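Local coordinates for protein pilin (Streptococcus pyogenes serotype M1, PDB 3GLD) that forms, as its major structural subunit, the shaft of the pilus, which is required for adhesion to host cells, bacterial aggregation and biofilm formation, at residues A[34-39]-A[190-195]; A[195-200]-A[232-237]. The protein carries 2 engineered substitutions. One frame throughout, in Å; residues are numbered along the deposited sequence.

The two contacts follow one another along the chain: contact 1 reaches from the N-terminal domain to the loop 190-195, and contact 2 begins at the end of that loop, with Glu195 common to both. They lie about 13 Å apart, centre to centre. Contact 1 joins the two domains of the pilin, whereas contact 2 lies inside the C-terminal one, where strand 196-202 pairs with strand 229-236. They also touch directly, the ring of Tyr191 packing with CE2 on CB of Pro236 at 3.4 Å. The interface loop leads directly into an inner strand of its own domain's sheet, so the domain junction is continuous with the beta framework of this elongated, head-to-tail assembled subunit.

Contact 1. Residues A[34-39]-A[190-195]; sequences IPNTDF and YYKASE
Pro35 and Tyr190 meet where the two domains of the pilin come together, and one backbone hydrogen bond crosses there: Asn36 N donates to Tyr190 O at 3.0 Å, nearly straight at 160°. The same carbonyl oxygen receives a CA-H...O contact from Pro35 CA and a further hydrogen bond from Asn72 ND2, so several donors from the N-terminal domain converge on it. A bridging water supplies a second polar link, accepting from Ile34 N at 2.9 Å and donating to Glu195 OE1 at 3.1 Å.

The apolar part is built on the proline. Its ring lies alongside the Tyr191 side chain, the two pointing the same way, with Pro35 CB 3.7 Å from Tyr191 CZ and 3.4 Å from Tyr191 OH. With CG anti to the carbonyl carbon (chi1 -57°), Tyr191 extends its phenol end over to Pro35. On the Tyr190 side, Pro35 CB packs against Tyr190 CB at 4.0 Å, while the phenol ring reaches past to the backbone of Asn36, its CD1 3.7 Å from Asn36 O.

Around this junction, Asn72 also binds Ile34 O and Lys192 N, stitching both segments together, and Leu157 of strand 151-169 lies against Ile34 and Pro35. The segment 34-39 then enters strand 37-45, paired with strand 65-70, while 190-195 turns through a type II beta turn at Lys192 to Glu195 into strand 196-202.

Contact 2. Residues A[195-200]-A[232-237]; sequences EKVMIE and VTNLPV
Met198 is held by Asn234 and Thr233 through both its backbone polar atoms. Met198 N donates to Asn234 OD1 at 2.8 Å and 167°; Met198 O accepts from Thr233 N at 2.9 Å and takes a CA-H...O contact from Val232 CA at 3.3 Å. The chain turns a corner at Thr233 and Asn234, and the asparagine amide takes the position that Thr233 O would probably fill in a regular ladder. With chi1 at 63°, Asn234 CG sits between its own N and carbonyl carbon, which brings the amide across to Met198. The Met198 side chain crosses it at about a right angle, CG 3.8 Å from Asn234 ND2. That ND2 donates to Asn31 O of the N-terminal domain and to a water, at 2.9 Å, that donates in turn to Lys196 O. Both ends held, the amide is probably fixed in rotation.

A second water accepts from Thr233 OG1 at 2.7 Å and donates to Glu200 OE2, whose direct partner is Gln211 NE2. On the face carrying the non-hydrogen-bonded antiparallel pair Ile199 and Val232, Val232 CG1 lies 3.7 Å from Val197 CG2, and Val232 CG2 3.8 Å from Ile199 CG1.

Strand 196-202 lies between strands 210-215 and 229-236, and its valine and isoleucine, with Val232, pack on Leu183 and Leu185 of strand 179-185 in the facing sheet.

Contact 1. Residues A[34-39]-A[190-195]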
loop_
_atom_site.group_PDB
_atom_site.type_symbol
_atom_site.label_atom_id
_atom_site.label_comp_id
_atom_site.label_asym_id
_atom_site.label_seq_id
_atom_site.Cartn_x
_atom_site.Cartn_y
_atom_site.Cartn_z
ATOM N N ILE A 34 -3.067 4.831 -3.542
ATOM C CA ILE A 34 -2.707 4.741 -2.115
ATOM C C ILE A 34 -4.005 4.537 -1.337
ATOM O O ILE A 34 -4.909 5.360 -1.416
ATOM C CB ILE A 34 -1.949 6.036 -1.608
ATOM C CG1 ILE A 34 -0.685 6.316 -2.444
ATOM C CG2 ILE A 34 -1.634 5.973 -0.110
ATOM C CD1 ILE A 34 0.343 5.161 -2.496
ATOM N N PRO A 35 -4.104 3.432 -0.584
ATOM C CA PRO A 35 -5.339 3.130 0.154
ATOM C C PRO A 35 -5.608 4.099 1.327
ATOM O O PRO A 35 -4.662 4.603 1.925
ATOM C CB PRO A 35 -5.097 1.701 0.672
ATOM C CG PRO A 35 -3.598 1.580 0.734
ATOM C CD PRO A 35 -3.067 2.407 -0.387
ATOM N N ASN A 36 -6.881 4.347 1.618
ATOM C CA ASN A 36 -7.297 5.053 2.826
ATOM C C ASN A 36 -7.171 4.087 3.994
ATOM O O ASN A 36 -8.000 3.200 4.147
ATOM C CB ASN A 36 -8.765 5.498 2.771
ATOM C CG ASN A 36 -9.114 6.299 1.547
ATOM O OD1 ASN A 36 -10.165 6.064 0.946
ATOM N ND2 ASN A 36 -8.275 7.256 1.180
ATOM N N THR A 37 -6.136 4.257 4.810
ATOM C CA THR A 37 -5.916 3.373 5.954
ATOM C C THR A 37 -5.000 4.051 6.986
ATOM O O THR A 37 -4.251 4.966 6.653
ATOM C CB THR A 37 -5.244 2.043 5.515
ATOM O OG1 THR A 37 -5.118 1.155 6.637
ATOM C CG2 THR A 37 -3.848 2.296 4.937
ATOM N N ASP A 38 -5.062 3.573 8.225
ATOM C CA ASP A 38 -4.043 3.883 9.246
ATOM C C ASP A 38 -2.979 2.808 9.278
ATOM O O ASP A 38 -3.218 1.684 8.833
ATOM C CB ASP A 38 -4.692 3.934 10.626
ATOM C CG ASP A 38 -5.647 5.099 10.783
ATOM O OD1 ASP A 38 -5.589 6.031 9.950
ATOM O OD2 ASP A 38 -6.466 5.072 11.742
ATOM N N PHE A 39 -1.802 3.153 9.806
ATOM C CA PHE A 39 -0.852 2.176 10.318
ATOM C C PHE A 39 -0.521 2.566 11.761
ATOM O O PHE A 39 -0.316 3.753 12.050
ATOM C CB PHE A 39 0.422 2.120 9.467
ATOM C CG PHE A 39 0.192 1.619 8.075
ATOM C CD1 PHE A 39 -0.041 0.270 7.838
ATOM C CD2 PHE A 39 0.149 2.509 7.002
ATOM C CE1 PHE A 39 -0.294 -0.186 6.549
ATOM C CE2 PHE A 39 -0.094 2.063 5.706
ATOM C CZ PHE A 39 -0.303 0.716 5.480
ATOM N N TYR A 190 -11.084 1.485 0.930
ATOM C CA TYR A 190 -9.689 1.758 0.598
ATOM C C TYR A 190 -9.485 2.635 -0.641
ATOM O O TYR A 190 -8.474 3.347 -0.756
ATOM C CB TYR A 190 -8.912 0.433 0.426
ATOM C CG TYR A 190 -9.038 -0.506 1.612
ATOM C CD1 TYR A 190 -8.463 -0.194 2.847
ATOM C CD2 TYR A 190 -9.736 -1.703 1.498
ATOM C CE1 TYR A 190 -8.588 -1.058 3.933
ATOM C CE2 TYR A 190 -9.866 -2.578 2.574
ATOM C CZ TYR A 190 -9.287 -2.249 3.788
ATOM O OH TYR A 190 -9.423 -3.132 4.835
ATOM N N TYR A 191 -10.450 2.593 -1.557
ATOM C CA TYR A 191 -10.350 3.280 -2.836
ATOM C C TYR A 191 -11.723 3.824 -3.225
ATOM O O TYR A 191 -12.642 3.058 -3.521
ATOM C CB TYR A 191 -9.818 2.293 -3.905
ATOM C CG TYR A 191 -8.492 1.691 -3.509
ATOM C CD1 TYR A 191 -7.318 2.447 -3.569
ATOM C CD2 TYR A 191 -8.413 0.377 -3.046
ATOM C CE1 TYR A 191 -6.090 1.902 -3.164
ATOM C CE2 TYR A 191 -7.210 -0.162 -2.643
ATOM C CZ TYR A 191 -6.053 0.604 -2.708
ATOM O OH TYR A 191 -4.855 0.064 -2.334
ATOM N N LYS A 192 -11.861 5.148 -3.209
ATOM C CA LYS A 192 -13.175 5.781 -3.308
ATOM C C LYS A 192 -13.605 5.985 -4.739
ATOM O O LYS A 192 -12.785 5.931 -5.658
ATOM C CB LYS A 192 -13.188 7.131 -2.576
ATOM C CG LYS A 192 -12.943 7.031 -1.069
ATOM C CD LYS A 192 -14.153 6.462 -0.321
ATOM C CE LYS A 192 -14.003 6.674 1.195
ATOM N NZ LYS A 192 -15.258 6.336 1.947
ATOM N N ALA A 193 -14.890 6.245 -4.914
ATOM C CA ALA A 193 -15.445 6.543 -6.224
ATOM C C ALA A 193 -14.651 7.677 -6.858
ATOM O O ALA A 193 -14.165 8.575 -6.158
ATOM C CB ALA A 193 -16.899 6.907 -6.106
ATOM N N SER A 194 -14.485 7.598 -8.178
ATOM C CA SER A 194 -13.843 8.641 -8.981
ATOM C C SER A 194 -12.323 8.630 -8.990
ATOM O O SER A 194 -11.729 9.315 -9.824
ATOM C CB SER A 194 -14.372 10.043 -8.628
ATOM O OG SER A 194 -15.578 10.278 -9.327
ATOM N N GLU A 195 -11.689 7.869 -8.081
ATOM C CA GLU A 195 -10.261 7.563 -8.213
ATOM C C GLU A 195 -10.004 6.981 -9.605
ATOM O O GLU A 195 -10.816 6.244 -10.102
ATOM C CB GLU A 195 -9.812 6.554 -7.153
ATOM C CG GLU A 195 -9.571 7.176 -5.786
ATOM C CD GLU A 195 -8.419 8.171 -5.807
ATOM O OE1 GLU A 195 -7.265 7.741 -6.063
ATOM O OE2 GLU A 195 -8.672 9.382 -5.566
HETATM O O HOH W 1 -4.558 7.077 -4.654
#

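Contact 2. Residues A[195-200]-A[232-237]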
loop_
_atom_site.group_PDB
_atom_site.type_symbol
_atom_site.label_atom_id
_atom_site.label_comp_id
_atom_site.label_asym_id
_atom_site.label_seq_id
_atom_site.Cartn_x
_atom_site.Cartn_y
_atom_site.Cartn_z
ATOM N N GLU A 195 -11.689 7.869 -8.081
ATOM C CA GLU A 195 -10.261 7.563 -8.213
ATOM C C GLU A 195 -10.004 6.981 -9.605
ATOM O O GLU A 195 -10.816 6.244 -10.102
ATOM C CB GLU A 195 -9.812 6.554 -7.153
ATOM C CG GLU A 195 -9.571 7.176 -5.786
ATOM C CD GLU A 195 -8.419 8.171 -5.807
ATOM O OE1 GLU A 195 -7.265 7.741 -6.063
ATOM O OE2 GLU A 195 -8.672 9.382 -5.566
ATOM N N LYS A 196 -8.879 7.324 -10.218
ATOM C CA LYS A 196 -8.529 6.864 -11.574
ATOM C C LYS A 196 -7.564 5.694 -11.568
ATOM O O LYS A 196 -6.637 5.647 -10.749
ATOM C CB LYS A 196 -7.889 7.996 -12.402
ATOM C CG LYS A 196 -8.731 9.297 -12.548
ATOM C CD LYS A 196 -9.885 9.159 -13.494
ATOM C CE LYS A 196 -10.584 10.524 -13.727
ATOM N NZ LYS A 196 -11.664 10.797 -12.721
ATOM N N VAL A 197 -7.772 4.762 -12.503
ATOM C CA VAL A 197 -6.795 3.725 -12.802
ATOM C C VAL A 197 -6.376 3.803 -14.267
ATOM O O VAL A 197 -7.168 4.233 -15.140
ATOM C CB VAL A 197 -7.299 2.281 -12.488
ATOM C CG1 VAL A 197 -7.728 2.168 -11.026
ATOM C CG2 VAL A 197 -8.413 1.864 -13.423
ATOM N N MET A 198 -5.143 3.390 -14.529
ATOM C CA MET A 198 -4.554 3.510 -15.837
ATOM C C MET A 198 -4.879 2.276 -16.674
ATOM O O MET A 198 -4.757 1.142 -16.200
ATOM C CB MET A 198 -3.051 3.653 -15.737
ATOM C CG MET A 198 -2.615 4.866 -14.930
ATOM S SD MET A 198 -0.870 4.792 -14.503
ATOM C CE MET A 198 -0.061 5.224 -16.039
ATOM N N ILE A 199 -5.259 2.523 -17.923
ATOM C CA ILE A 199 -5.589 1.464 -18.872
ATOM C C ILE A 199 -4.766 1.630 -20.150
ATOM O O ILE A 199 -4.683 2.743 -20.693
ATOM C CB ILE A 199 -7.101 1.459 -19.163
ATOM C CG1 ILE A 199 -7.842 1.030 -17.891
ATOM C CG2 ILE A 199 -7.447 0.494 -20.351
ATOM C CD1 ILE A 199 -9.327 0.988 -18.003
ATOM N N GLU A 200 -4.157 0.536 -20.610
ATOM C CA GLU A 200 -3.401 0.506 -21.862
ATOM C C GLU A 200 -4.105 -0.421 -22.836
ATOM O O GLU A 200 -4.381 -1.551 -22.478
ATOM C CB GLU A 200 -1.975 -0.033 -21.663
ATOM C CG GLU A 200 -1.013 0.897 -20.946
ATOM C CD GLU A 200 0.413 0.320 -20.851
ATOM O OE1 GLU A 200 0.649 -0.824 -21.322
ATOM O OE2 GLU A 200 1.294 1.013 -20.294
ATOM N N VAL A 232 -5.549 -2.980 -17.374
ATOM C CA VAL A 232 -5.563 -2.064 -16.250
ATOM C C VAL A 232 -4.206 -2.300 -15.555
ATOM O O VAL A 232 -3.966 -3.368 -14.992
ATOM C CB VAL A 232 -6.747 -2.373 -15.322
ATOM C CG1 VAL A 232 -6.807 -1.377 -14.135
ATOM C CG2 VAL A 232 -8.042 -2.334 -16.091
ATOM N N THR A 233 -3.297 -1.340 -15.676
ATOM C CA THR A 233 -1.911 -1.567 -15.254
ATOM C C THR A 233 -1.633 -1.313 -13.764
ATOM O O THR A 233 -0.592 -1.735 -13.257
ATOM C CB THR A 233 -0.913 -0.720 -16.074
ATOM O OG1 THR A 233 -1.158 0.677 -15.837
ATOM C CG2 THR A 233 -1.070 -1.005 -17.537
ATOM N N ASN A 234 -2.544 -0.630 -13.079
ATOM C CA ASN A 234 -2.386 -0.360 -11.629
ATOM C C ASN A 234 -3.660 -0.665 -10.839
ATOM O O ASN A 234 -4.089 0.122 -10.012
ATOM C CB ASN A 234 -1.885 1.071 -11.379
ATOM C CG ASN A 234 -2.853 2.148 -11.857
ATOM O OD1 ASN A 234 -3.771 1.880 -12.627
ATOM N ND2 ASN A 234 -2.645 3.391 -11.383
ATOM N N LEU A 235 -4.302 -1.794 -11.137
ATOM C CA LEU A 235 -5.493 -2.211 -10.400
ATOM C C LEU A 235 -5.125 -2.519 -8.944
ATOM O O LEU A 235 -4.276 -3.362 -8.695
ATOM C CB LEU A 235 -6.096 -3.461 -11.045
ATOM C CG LEU A 235 -7.390 -4.026 -10.445
ATOM C CD1 LEU A 235 -8.527 -3.050 -10.595
ATOM C CD2 LEU A 235 -7.729 -5.350 -11.118
ATOM N N PRO A 236 -5.762 -1.835 -7.975
ATOM C CA PRO A 236 -5.403 -2.228 -6.616
ATOM C C PRO A 236 -5.908 -3.614 -6.212
ATOM O O PRO A 236 -6.913 -4.109 -6.746
ATOM C CB PRO A 236 -6.040 -1.137 -5.738
ATOM C CG PRO A 236 -6.415 -0.016 -6.676
ATOM C CD PRO A 236 -6.647 -0.657 -8.013
ATOM N N VAL A 237 -5.215 -4.226 -5.246
ATOM C CA VAL A 237 -5.677 -5.466 -4.631
ATOM C C VAL A 237 -6.935 -5.221 -3.796
ATOM O O VAL A 237 -7.070 -4.172 -3.149
ATOM C CB VAL A 237 -4.566 -6.089 -3.718
ATOM C CG1 VAL A 237 -5.052 -7.402 -3.088
ATOM C CG2 VAL A 237 -3.302 -6.363 -4.512
HETATM O O HOH W 2 -4.178 5.843 -11.785
HETATM O O HOH W 3 -0.504 2.257 -17.965
#